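Local atomic coordinates of C2 domain protein (Ramazzottius varieornatus, PDB entry 7DF2), a protein that binds calcium ions at the loops of a C2 domain found specifically in tardigrades, its precise cellular role being unsettled. Residues E153-A158 with L184-Y189; V123-M128 with H149-R154; V48-Q53 with A178-Y183; C68-I73 with N102-V107. All coordinates share one frame; numbering follows the deposited sequence. Where two conformers were deposited one is given.

Contact 1 (E153-A158 with L184-Y189); sequences ERNPPA and LRYRWY
Where the loop after strand 139-150 runs across the end of strand 181-190 in the C2 beta sandwich, Pro157 sits on the indole of Trp188. Its CD stands over the face of the six-membered ring in a CH-pi contact, with Pro157 CD 3.7 Å from the centroid of that Trp188 ring and 16° off its normal. Pro157 CG lies beside it, above the CD2-CE3 side. Over the opposite face, toward its rim, comes Tyr186 CE2, so the indole is held flat between the proline and a tyrosine of its own strand. At the edge, Trp188 NE1 gives its hydrogen to Asn155 O over 2.9 Å, near the ring plane though bent, 137° at the hydrogen. Trp188 CG lies between backbone N and carbonyl carbon (chi1 55°), which brings NE1 round to the loop. Two residues earlier on the strand, Tyr186 OH accepts from Asn155 ND2, 3.2 Å away and in the amide plane; ND2 also gives to a water lying near Tyr186 O. An alanine in place of Trp188 would remove the platform under Pro157, and Asn155 O would probably be left without its N-H and this part of the loop freer to shift. The backbones join through Ala158 N and Trp188 O, 2.9 Å apart in a nearly straight hydrogen bond, and Ala158 CB meets Tyr189 CB at 4.2 Å. Because Trp188 also touches Ile43, Ile126 and Ile150, the loop covers an indole that reaches between the two sheets, a connection closing one end of a C2 sandwich.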
# COMPACT_ATOMS: atom_id res chain seq x y z
N GLU A 153 10.87 -15.71 -1.48
CA GLU A 153 11.19 -17.12 -1.70
C GLU A 153 10.85 -17.55 -3.13
O GLU A 153 11.72 -18.05 -3.86
CB GLU A 153 10.49 -17.99 -0.65
CG GLU A 153 9.01 -18.30 -0.87
CD GLU A 153 8.11 -17.10 -0.63
OE1 GLU A 153 8.53 -16.18 0.10
OE2 GLU A 153 6.99 -17.07 -1.19
N ARG A 154 9.61 -17.31 -3.58
CA ARG A 154 9.21 -17.73 -4.91
C ARG A 154 9.69 -16.75 -5.98
O ARG A 154 10.19 -17.17 -7.03
CB ARG A 154 7.70 -17.87 -4.99
CG ARG A 154 7.14 -19.12 -4.36
CD ARG A 154 6.91 -20.19 -5.40
NE ARG A 154 5.96 -21.16 -4.91
CZ ARG A 154 4.90 -21.58 -5.59
NH1 ARG A 154 4.68 -21.14 -6.82
NH2 ARG A 154 4.08 -22.46 -5.04
N ASN A 155 9.56 -15.46 -5.71
CA ASN A 155 9.68 -14.41 -6.72
C ASN A 155 10.63 -13.34 -6.19
O ASN A 155 10.20 -12.29 -5.72
CB ASN A 155 8.29 -13.84 -7.05
CG ASN A 155 8.33 -12.58 -7.90
OD1 ASN A 155 9.06 -12.51 -8.90
ND2 ASN A 155 7.54 -11.59 -7.52
N PRO A 156 11.94 -13.60 -6.23
CA PRO A 156 12.90 -12.59 -5.76
C PRO A 156 13.01 -11.45 -6.76
O PRO A 156 12.48 -11.55 -7.88
CB PRO A 156 14.21 -13.39 -5.67
CG PRO A 156 14.07 -14.42 -6.73
CD PRO A 156 12.61 -14.81 -6.72
N PRO A 157 13.68 -10.36 -6.39
CA PRO A 157 13.83 -9.23 -7.32
C PRO A 157 14.39 -9.68 -8.66
O PRO A 157 15.32 -10.49 -8.72
CB PRO A 157 14.79 -8.30 -6.60
CG PRO A 157 14.58 -8.58 -5.16
CD PRO A 157 14.21 -10.04 -5.05
N ALA A 158 13.83 -9.14 -9.74
CA ALA A 158 14.30 -9.45 -11.07
C ALA A 158 15.66 -8.79 -11.34
O ALA A 158 16.14 -7.94 -10.58
CB ALA A 158 13.27 -9.00 -12.11
N LEU A 184 -3.87 -5.06 -5.27
CA LEU A 184 -2.50 -4.57 -5.38
C LEU A 184 -1.70 -5.41 -6.37
O LEU A 184 -1.99 -6.59 -6.57
CB LEU A 184 -1.78 -4.61 -4.03
CG LEU A 184 -2.43 -3.84 -2.90
CD1 LEU A 184 -1.68 -4.08 -1.60
CD2 LEU A 184 -2.45 -2.35 -3.26
N ARG A 185 -0.69 -4.79 -6.97
CA ARG A 185 0.35 -5.51 -7.70
C ARG A 185 1.69 -4.93 -7.31
O ARG A 185 1.78 -3.75 -6.95
CB ARG A 185 0.21 -5.37 -9.23
CG ARG A 185 -1.10 -5.82 -9.81
CD ARG A 185 -0.99 -5.84 -11.33
NE ARG A 185 -0.60 -4.55 -11.90
CZ ARG A 185 -0.18 -4.40 -13.16
NH1 ARG A 185 -0.07 -5.46 -13.95
NH2 ARG A 185 0.15 -3.19 -13.62
N TYR A 186 2.75 -5.73 -7.43
CA TYR A 186 4.07 -5.18 -7.18
C TYR A 186 5.05 -5.72 -8.20
O TYR A 186 4.82 -6.75 -8.84
CB TYR A 186 4.57 -5.49 -5.77
CG TYR A 186 4.91 -6.94 -5.55
CD1 TYR A 186 3.94 -7.85 -5.14
CD2 TYR A 186 6.21 -7.42 -5.73
CE1 TYR A 186 4.24 -9.19 -4.93
CE2 TYR A 186 6.53 -8.75 -5.53
CZ TYR A 186 5.54 -9.63 -5.13
OH TYR A 186 5.85 -10.96 -4.92
N ARG A 187 6.13 -4.95 -8.38
CA ARG A 187 7.33 -5.34 -9.11
C ARG A 187 8.53 -5.06 -8.22
O ARG A 187 8.50 -4.16 -7.37
CB ARG A 187 7.50 -4.57 -10.44
CG ARG A 187 6.66 -5.07 -11.58
CD ARG A 187 7.18 -4.66 -12.95
NE ARG A 187 7.57 -3.25 -13.01
CZ ARG A 187 8.42 -2.76 -13.91
NH1 ARG A 187 8.98 -3.56 -14.81
NH2 ARG A 187 8.73 -1.47 -13.91
N TRP A 188 9.61 -5.81 -8.42
CA TRP A 188 10.86 -5.39 -7.80
C TRP A 188 12.02 -5.96 -8.59
O TRP A 188 11.93 -7.04 -9.19
CB TRP A 188 10.96 -5.76 -6.31
CG TRP A 188 10.78 -7.20 -5.93
CD1 TRP A 188 10.35 -8.24 -6.72
CD2 TRP A 188 11.01 -7.75 -4.63
NE1 TRP A 188 10.30 -9.40 -5.98
CE2 TRP A 188 10.71 -9.13 -4.70
CE3 TRP A 188 11.46 -7.21 -3.43
CZ2 TRP A 188 10.84 -9.97 -3.59
CZ3 TRP A 188 11.58 -8.05 -2.33
CH2 TRP A 188 11.27 -9.41 -2.42
N TYR A 189 13.12 -5.22 -8.57
CA TYR A 189 14.24 -5.51 -9.47
C TYR A 189 15.48 -4.81 -8.96
O TYR A 189 15.41 -3.72 -8.38
CB TYR A 189 13.94 -5.07 -10.91
CG TYR A 189 13.32 -3.70 -11.02
CD1 TYR A 189 11.94 -3.52 -10.97
CD2 TYR A 189 14.11 -2.57 -11.19
CE1 TYR A 189 11.37 -2.25 -11.06
CE2 TYR A 189 13.57 -1.31 -11.29
CZ TYR A 189 12.19 -1.16 -11.23
OH TYR A 189 11.68 0.11 -11.34
O HOH W 1 6.45 -9.10 -9.15

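Contact 2 (V123-M128 with H149-R154); sequences VRKIAM and HITGER
The imidazole of His149 has Lys125 CD over one face, 3.9 Å from the ring centroid and 16° off the normal, a CH-pi contact. Ile126 O lies near the ring plane at an edge, and Ala127 CB approaches obliquely, 3.8 Å from His149 ND1. These residues belong to the open end of the antiparallel hairpin formed by strands 121-136 and 139-150. His149 CG is anti to its carbonyl carbon (chi1 -66°), which lays the ring across the neighbouring strand, while the bend of Lys125 at chi3 takes its amine on to Asn82. A serine at His149 would take away the ring face under Lys125 CD and probably leave that part of the stem less well held. Ile126 and Ile150 form the hydrogen-bonded pair: Ile150 N reaches Ile126 O at 2.7 Å, almost straight, and Ile126 N reaches Ile150 O at 3.0 Å. Their side chains point to the other side of the sheet, where Met128 crosses Ile150 at about a right angle, Met128 CG 3.8 Å from Ile150 CD1; Trp188 and Ile43 of the facing sheet pack against the two isoleucines. Beyond the pair, the side chains of Lys125 and Thr151 lie side by side, Lys125 CG and Thr151 CG2 tight at 3.5 Å. Past this point the strands part, and a single water spans them, donating to Arg124 O and accepting from Gly152 N, 2.7 Å from each.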
# COMPACT_ATOMS: atom_id res chain seq x y z
N VAL A 123 16.37 -7.24 3.70
CA VAL A 123 15.01 -7.35 4.21
C VAL A 123 14.48 -8.74 3.93
O VAL A 123 14.86 -9.40 2.95
CB VAL A 123 14.05 -6.29 3.61
CG1 VAL A 123 14.49 -4.89 4.01
CG2 VAL A 123 13.97 -6.44 2.09
N ARG A 124 13.58 -9.20 4.80
CA ARG A 124 12.84 -10.44 4.61
C ARG A 124 11.39 -10.23 4.23
O ARG A 124 10.80 -11.09 3.59
CB ARG A 124 12.90 -11.30 5.88
CG ARG A 124 14.31 -11.71 6.26
CD ARG A 124 14.32 -12.59 7.50
NE ARG A 124 15.67 -12.73 8.04
CZ ARG A 124 16.54 -13.65 7.65
NH1 ARG A 124 17.75 -13.70 8.20
NH2 ARG A 124 16.21 -14.52 6.70
N LYS A 125 10.80 -9.10 4.62
CA LYS A 125 9.40 -8.81 4.36
C LYS A 125 9.25 -7.32 4.09
O LYS A 125 9.78 -6.50 4.85
CB LYS A 125 8.52 -9.19 5.56
CG LYS A 125 7.99 -10.61 5.52
CD LYS A 125 6.70 -10.73 6.29
CE LYS A 125 6.90 -10.43 7.76
NZ LYS A 125 5.75 -10.91 8.55
N ILE A 126 8.51 -6.97 3.05
CA ILE A 126 8.16 -5.58 2.76
C ILE A 126 6.65 -5.47 2.79
O ILE A 126 5.95 -6.22 2.09
CB ILE A 126 8.72 -5.13 1.40
CG1 ILE A 126 10.26 -5.13 1.44
CG2 ILE A 126 8.20 -3.75 1.03
CD1 ILE A 126 10.89 -4.88 0.09
N ALA A 127 6.14 -4.53 3.58
CA ALA A 127 4.70 -4.38 3.77
C ALA A 127 4.18 -3.29 2.84
O ALA A 127 4.55 -2.12 2.99
CB ALA A 127 4.38 -4.05 5.22
N MET A 128 3.33 -3.67 1.90
CA MET A 128 2.55 -2.69 1.16
C MET A 128 1.41 -2.24 2.07
O MET A 128 0.63 -3.08 2.54
CB MET A 128 2.01 -3.31 -0.13
CG MET A 128 3.11 -3.65 -1.13
SD MET A 128 2.44 -4.29 -2.67
CE MET A 128 2.02 -5.97 -2.24
N HIS A 149 2.14 -8.40 2.35
CA HIS A 149 3.59 -8.54 2.41
C HIS A 149 4.19 -9.03 1.10
O HIS A 149 3.66 -9.92 0.44
CB HIS A 149 3.96 -9.52 3.52
CG HIS A 149 3.63 -9.02 4.89
ND1 HIS A 149 4.13 -7.83 5.37
CD2 HIS A 149 2.87 -9.55 5.87
CE1 HIS A 149 3.68 -7.65 6.60
NE2 HIS A 149 2.91 -8.67 6.93
N ILE A 150 5.33 -8.45 0.74
CA ILE A 150 6.18 -8.97 -0.32
C ILE A 150 7.28 -9.78 0.35
O ILE A 150 7.94 -9.29 1.28
CB ILE A 150 6.76 -7.83 -1.17
CG1 ILE A 150 5.65 -7.01 -1.84
CG2 ILE A 150 7.73 -8.38 -2.21
CD1 ILE A 150 6.11 -5.62 -2.25
N THR A 151 7.47 -11.01 -0.11
CA THR A 151 8.56 -11.86 0.34
C THR A 151 9.22 -12.49 -0.88
O THR A 151 8.65 -12.53 -1.97
CB THR A 151 8.08 -12.95 1.32
OG1 THR A 151 7.14 -13.81 0.67
CG2 THR A 151 7.42 -12.32 2.55
N GLY A 152 10.44 -13.00 -0.68
CA GLY A 152 11.31 -13.32 -1.80
C GLY A 152 11.59 -14.77 -2.09
O GLY A 152 12.50 -15.05 -2.89
N GLU A 153 10.87 -15.71 -1.48
CA GLU A 153 11.19 -17.12 -1.70
C GLU A 153 10.85 -17.55 -3.13
O GLU A 153 11.72 -18.05 -3.86
CB GLU A 153 10.49 -17.99 -0.65
CG GLU A 153 9.01 -18.30 -0.87
CD GLU A 153 8.11 -17.10 -0.63
OE1 GLU A 153 8.53 -16.18 0.10
OE2 GLU A 153 6.99 -17.07 -1.19
N ARG A 154 9.61 -17.31 -3.58
CA ARG A 154 9.21 -17.73 -4.91
C ARG A 154 9.69 -16.75 -5.98
O ARG A 154 10.19 -17.17 -7.03
CB ARG A 154 7.70 -17.87 -4.99
CG ARG A 154 7.14 -19.12 -4.36
CD ARG A 154 6.91 -20.19 -5.40
NE ARG A 154 5.96 -21.16 -4.91
CZ ARG A 154 4.90 -21.58 -5.59
NH1 ARG A 154 4.68 -21.14 -6.82
NH2 ARG A 154 4.08 -22.46 -5.04
O HOH W 2 11.85 -12.61 1.59

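Contact 3 (V48-Q53 with A178-Y183); sequences VRLDTQ and ASSKVY. With GLC (alpha-D-glucopyranose), chain B.
Arg49 lays its guanidinium flat on the ring of Tyr183: the planes are 16° apart, and Arg49 CZ is 3.9 Å from the Tyr183 ring centroid, over the face, a cation-pi stack. Arg49 NH2 lies above the ring centre, and the NE side covers CD1. With CG between backbone N and carbonyl carbon (chi1 62°) and the chain extended to NE, the arginine carries NH1 past the ring to a salt bridge with Glu169 and a weak hydrogen bond to glucose O4, 3.2 Å from Arg49 NH1. The opposite side of the sheet is apolar: Leu50 CD2 meets Val182 CG2 at 3.6 Å, the two branches crossing at a slant, with Tyr146 of the other sheet beneath them. Between the faces the antiparallel backbones are sewn together, Tyr183 N to Arg49 O at 2.8 Å and Asp51 N to Lys181 O at 2.8 Å, both almost straight. At the strand end Asp51 makes an Asx turn, its OD1 taking Gln53 N from above the carboxylate plane at 3.0 Å. That turn sends Gln53 back to Ser179, whose OG donates to Gln53 OE1 over 2.6 Å. Val48 CG1 flanks glucose O4, and Glu109 also bonds the sugar; Val48 and Arg49 of strand 41-51 thus join Glu109 of strand 107-119 and Glu169 of a loop in a glycan pocket, with Tyr183 behind the arginine, on the outer face of the C2 sandwich.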
# COMPACT_ATOMS: atom_id res chain seq x y z
N VAL A 48 -4.46 -0.95 -7.61
CA VAL A 48 -5.31 -1.13 -8.78
C VAL A 48 -6.70 -0.57 -8.53
O VAL A 48 -7.18 0.29 -9.28
CB VAL A 48 -5.37 -2.62 -9.17
CG1 VAL A 48 -6.29 -2.82 -10.37
CG2 VAL A 48 -3.94 -3.15 -9.44
N ARG A 49 -7.34 -1.03 -7.47
CA ARG A 49 -8.68 -0.54 -7.14
C ARG A 49 -8.97 -0.89 -5.69
O ARG A 49 -8.28 -1.71 -5.07
CB ARG A 49 -9.73 -1.14 -8.07
CG ARG A 49 -9.83 -2.64 -7.99
CD ARG A 49 -10.92 -3.15 -8.94
NE ARG A 49 -11.07 -4.58 -8.75
CZ ARG A 49 -10.23 -5.49 -9.23
NH1 ARG A 49 -9.18 -5.12 -9.95
NH2 ARG A 49 -10.45 -6.78 -8.99
N LEU A 50 -10.00 -0.25 -5.15
CA LEU A 50 -10.39 -0.39 -3.75
C LEU A 50 -11.89 -0.62 -3.72
O LEU A 50 -12.65 0.19 -4.23
CB LEU A 50 -10.01 0.89 -2.98
CG LEU A 50 -9.97 1.11 -1.46
CD1 LEU A 50 -11.05 0.38 -0.75
CD2 LEU A 50 -8.60 0.81 -0.84
N ASP A 51 -12.30 -1.73 -3.10
CA ASP A 51 -13.72 -2.04 -2.91
C ASP A 51 -14.07 -1.72 -1.46
O ASP A 51 -13.78 -2.51 -0.56
CB ASP A 51 -14.02 -3.50 -3.25
CG ASP A 51 -15.52 -3.84 -3.15
OD1 ASP A 51 -16.35 -2.92 -2.96
OD2 ASP A 51 -15.85 -5.04 -3.27
N THR A 52 -14.66 -0.55 -1.24
CA THR A 52 -15.11 -0.18 0.10
C THR A 52 -16.41 -0.88 0.49
O THR A 52 -16.77 -0.87 1.68
CB THR A 52 -15.38 1.32 0.19
OG1 THR A 52 -16.53 1.63 -0.61
CG2 THR A 52 -14.18 2.15 -0.31
N GLN A 53 -17.12 -1.45 -0.48
CA GLN A 53 -18.47 -1.97 -0.30
C GLN A 53 -19.43 -0.91 0.24
O GLN A 53 -20.51 -1.24 0.76
CB GLN A 53 -18.48 -3.21 0.60
CG GLN A 53 -17.51 -4.29 0.16
CD GLN A 53 -17.67 -5.55 0.97
OE1 GLN A 53 -17.39 -5.56 2.16
NE2 GLN A 53 -18.12 -6.64 0.32
N ALA A 178 -12.53 -7.80 6.63
CA ALA A 178 -11.81 -8.57 5.62
C ALA A 178 -12.54 -8.61 4.28
O ALA A 178 -11.90 -8.87 3.26
CB ALA A 178 -11.56 -10.00 6.11
N SER A 179 -13.85 -8.35 4.25
CA SER A 179 -14.55 -8.35 2.97
C SER A 179 -14.29 -7.09 2.15
O SER A 179 -14.60 -7.08 0.95
CB SER A 179 -16.06 -8.52 3.16
OG SER A 179 -16.61 -7.41 3.84
N SER A 180 -13.75 -6.05 2.77
CA SER A 180 -13.23 -4.90 2.03
C SER A 180 -11.83 -5.24 1.53
O SER A 180 -10.99 -5.72 2.29
CB SER A 180 -13.20 -3.66 2.93
OG SER A 180 -12.74 -2.53 2.22
N LYS A 181 -11.59 -5.01 0.23
CA LYS A 181 -10.33 -5.40 -0.39
C LYS A 181 -9.74 -4.24 -1.16
O LYS A 181 -10.46 -3.51 -1.85
CB LYS A 181 -10.52 -6.57 -1.36
CG LYS A 181 -11.35 -7.72 -0.80
CD LYS A 181 -10.54 -8.64 0.09
CE LYS A 181 -11.32 -9.95 0.27
NZ LYS A 181 -11.07 -10.61 1.58
N VAL A 182 -8.42 -4.07 -1.05
CA VAL A 182 -7.66 -3.26 -1.99
C VAL A 182 -6.89 -4.23 -2.87
O VAL A 182 -6.31 -5.21 -2.37
CB VAL A 182 -6.72 -2.25 -1.30
CG1 VAL A 182 -5.61 -2.93 -0.53
CG2 VAL A 182 -6.11 -1.32 -2.36
N TYR A 183 -6.93 -4.01 -4.17
CA TYR A 183 -6.27 -4.90 -5.11
C TYR A 183 -4.93 -4.28 -5.46
O TYR A 183 -4.87 -3.12 -5.88
CB TYR A 183 -7.13 -5.12 -6.35
CG TYR A 183 -8.37 -5.91 -6.00
CD1 TYR A 183 -9.46 -5.27 -5.44
CD2 TYR A 183 -8.41 -7.29 -6.17
CE1 TYR A 183 -10.61 -6.00 -5.07
CE2 TYR A 183 -9.55 -8.02 -5.82
CZ TYR A 183 -10.64 -7.36 -5.27
OH TYR A 183 -11.77 -8.06 -4.91
C1 GLC B . -10.61 -3.54 -16.07
C2 GLC B . -11.81 -3.51 -15.11
C3 GLC B . -11.43 -2.96 -13.72
C4 GLC B . -10.11 -3.57 -13.23
C5 GLC B . -9.08 -3.62 -14.35
C6 GLC B . -7.78 -4.25 -13.89
O2 GLC B . -12.88 -2.76 -15.65
O3 GLC B . -12.46 -3.25 -12.80
O4 GLC B . -9.60 -2.84 -12.13
O5 GLC B . -9.62 -4.32 -15.46
O6 GLC B . -6.71 -3.49 -14.41
O HOH W 3 -14.65 -6.48 -5.32
O HOH W 4 -14.11 -6.30 -1.60

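Contact 4 (C68-I73 with N102-V107); sequences CDPKII and NNTPDV. With CA (calcium ion), chain E; CA (calcium ion), chain D.
Asp69 and Asn103 share a calcium ion in the calcium-binding loops of the C2 domain. The Asp69 carboxylate chelates that ion with both oxygens, OD1 at 2.5 Å and OD2 at 2.6 Å from the calcium. Asp69 OD2 reaches further, to a second calcium ion at 2.3 Å, so a single oxygen bridges two metals. The Asn103 side chain is a ligand of the first ion, which Asp63, Asp66, Lys67 and a water complete; Asp63, Asp134, Lys135 and Asp136 surround the second. In the second shell, Asn103 N donates to Asp69 OD1 over 2.7 Å, using the anti lone pair, away from the oxygen that bridges, which helps to fix the carboxylate's rotation. OD1 is thus gripped by a metal and a backbone N-H, and both would be expected to steady its negative charge. CG of Asp69 is anti to the carbonyl carbon (chi1 -44°), which sends the oxygens toward Asn103. Behind these ligands the backbones are tied by Thr104 N, which meets Cys68 O at 2.9 Å and nearly head-on, while Thr104 sets OG1 and CG2 against the ring of Pro70 at the start of strand 70-77. Cys68 is fixed further by its disulfide to Cys62, a ligand of a third calcium ion. Outermost, one water links the two segments, accepting from Cys68 N at 3.0 Å and donating to Thr104 O and Asp106 OD1, each 2.8 Å away.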
# COMPACT_ATOMS: atom_id res chain seq x y z
N CYS A 68 -19.40 7.11 -0.31
CA CYS A 68 -18.16 7.38 0.41
C CYS A 68 -17.37 8.48 -0.30
O CYS A 68 -17.47 8.67 -1.51
CB CYS A 68 -17.27 6.13 0.53
SG CYS A 68 -17.99 4.65 1.33
N ASP A 69 -16.58 9.21 0.48
CA ASP A 69 -15.73 10.31 -0.00
C ASP A 69 -14.29 9.94 0.29
O ASP A 69 -13.68 10.45 1.24
CB ASP A 69 -16.12 11.63 0.65
CG ASP A 69 -17.60 11.80 0.69
OD1 ASP A 69 -18.20 11.75 -0.40
OD2 ASP A 69 -18.17 11.91 1.81
N PRO A 70 -13.72 9.02 -0.50
CA PRO A 70 -12.49 8.35 -0.08
C PRO A 70 -11.26 9.23 -0.24
O PRO A 70 -11.07 9.91 -1.26
CB PRO A 70 -12.42 7.13 -0.99
CG PRO A 70 -13.14 7.57 -2.22
CD PRO A 70 -14.24 8.47 -1.76
N LYS A 71 -10.44 9.24 0.80
CA LYS A 71 -9.05 9.66 0.71
C LYS A 71 -8.23 8.40 0.93
O LYS A 71 -8.35 7.75 1.97
CB LYS A 71 -8.69 10.73 1.74
CG LYS A 71 -7.22 11.18 1.65
CD LYS A 71 -6.94 12.38 2.58
CE LYS A 71 -5.47 12.79 2.52
NZ LYS A 71 -5.16 13.94 3.43
N ILE A 72 -7.43 8.03 -0.07
CA ILE A 72 -6.72 6.76 -0.07
C ILE A 72 -5.23 7.06 -0.16
O ILE A 72 -4.80 7.76 -1.07
CB ILE A 72 -7.18 5.86 -1.23
CG1 ILE A 72 -8.69 5.59 -1.09
CG2 ILE A 72 -6.40 4.54 -1.23
CD1 ILE A 72 -9.33 4.86 -2.29
N ILE A 73 -4.46 6.54 0.79
CA ILE A 73 -3.03 6.83 0.88
C ILE A 73 -2.27 5.52 0.95
O ILE A 73 -2.79 4.49 1.41
CB ILE A 73 -2.71 7.72 2.11
CG1 ILE A 73 -2.97 6.96 3.41
CG2 ILE A 73 -3.55 9.00 2.08
CD1 ILE A 73 -2.74 7.82 4.66
N ASN A 102 -14.84 12.56 -3.86
CA ASN A 102 -16.14 12.72 -3.21
C ASN A 102 -17.20 11.89 -3.91
O ASN A 102 -17.27 11.85 -5.14
CB ASN A 102 -16.55 14.20 -3.20
CG ASN A 102 -15.67 15.04 -2.30
OD1 ASN A 102 -15.66 14.87 -1.08
ND2 ASN A 102 -14.90 15.93 -2.90
N ASN A 103 -18.03 11.23 -3.09
CA ASN A 103 -19.19 10.45 -3.51
C ASN A 103 -18.86 9.52 -4.67
O ASN A 103 -19.45 9.58 -5.75
CB ASN A 103 -20.36 11.38 -3.82
CG ASN A 103 -20.82 12.14 -2.59
OD1 ASN A 103 -21.02 11.54 -1.54
ND2 ASN A 103 -20.94 13.46 -2.70
N THR A 104 -17.91 8.63 -4.42
CA THR A 104 -17.44 7.72 -5.45
C THR A 104 -18.24 6.43 -5.43
O THR A 104 -18.89 6.11 -4.43
CB THR A 104 -15.96 7.40 -5.24
OG1 THR A 104 -15.78 6.82 -3.94
CG2 THR A 104 -15.10 8.67 -5.33
N PRO A 105 -18.21 5.65 -6.51
CA PRO A 105 -18.79 4.30 -6.46
C PRO A 105 -18.10 3.46 -5.40
O PRO A 105 -16.98 3.76 -4.97
CB PRO A 105 -18.52 3.74 -7.87
CG PRO A 105 -18.30 4.94 -8.72
CD PRO A 105 -17.66 5.97 -7.84
N ASP A 106 -18.78 2.41 -4.96
CA ASP A 106 -18.23 1.55 -3.92
C ASP A 106 -16.90 0.93 -4.35
O ASP A 106 -16.00 0.75 -3.52
CB ASP A 106 -19.21 0.45 -3.56
CG ASP A 106 -20.42 0.97 -2.81
OD1 ASP A 106 -20.46 2.17 -2.47
OD2 ASP A 106 -21.34 0.16 -2.57
N VAL A 107 -16.76 0.59 -5.63
CA VAL A 107 -15.49 0.13 -6.18
C VAL A 107 -14.82 1.32 -6.84
O VAL A 107 -15.32 1.86 -7.83
CB VAL A 107 -15.68 -1.03 -7.17
CG1 VAL A 107 -14.32 -1.40 -7.79
CG2 VAL A 107 -16.29 -2.23 -6.47
CA CA E . -20.45 11.38 0.74
CA CA D . -18.27 11.37 4.07
O HOH W 5 -19.14 4.64 -2.06
O HOH W 6 -19.50 13.44 4.22
O HOH W 7 -20.57 13.83 0.82

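How the contacts relate
The four contacts mark two ends of one sandwich. Contacts 1 and 2 share Glu153 and Arg154, their centres about 8 Å apart, and meet in the core where Tyr186 CE2 lies 3.5 Å from Ile150 CG2. Contact 3 uses the other part of strand 181-190, its centre about 22 Å from that of contact 1, and touches it through Arg185 and Val48. Contact 3 also adjoins the metal loops: contact 4 is centred about 11 Å away, and Thr52 N probably bonds Asp106 O at 2.9 Å. The glucose is about 14 Å from the Thr104 side chain, whereas contacts 1 and 2 are each centred about 29 Å from the centre of calcium-binding contact 4.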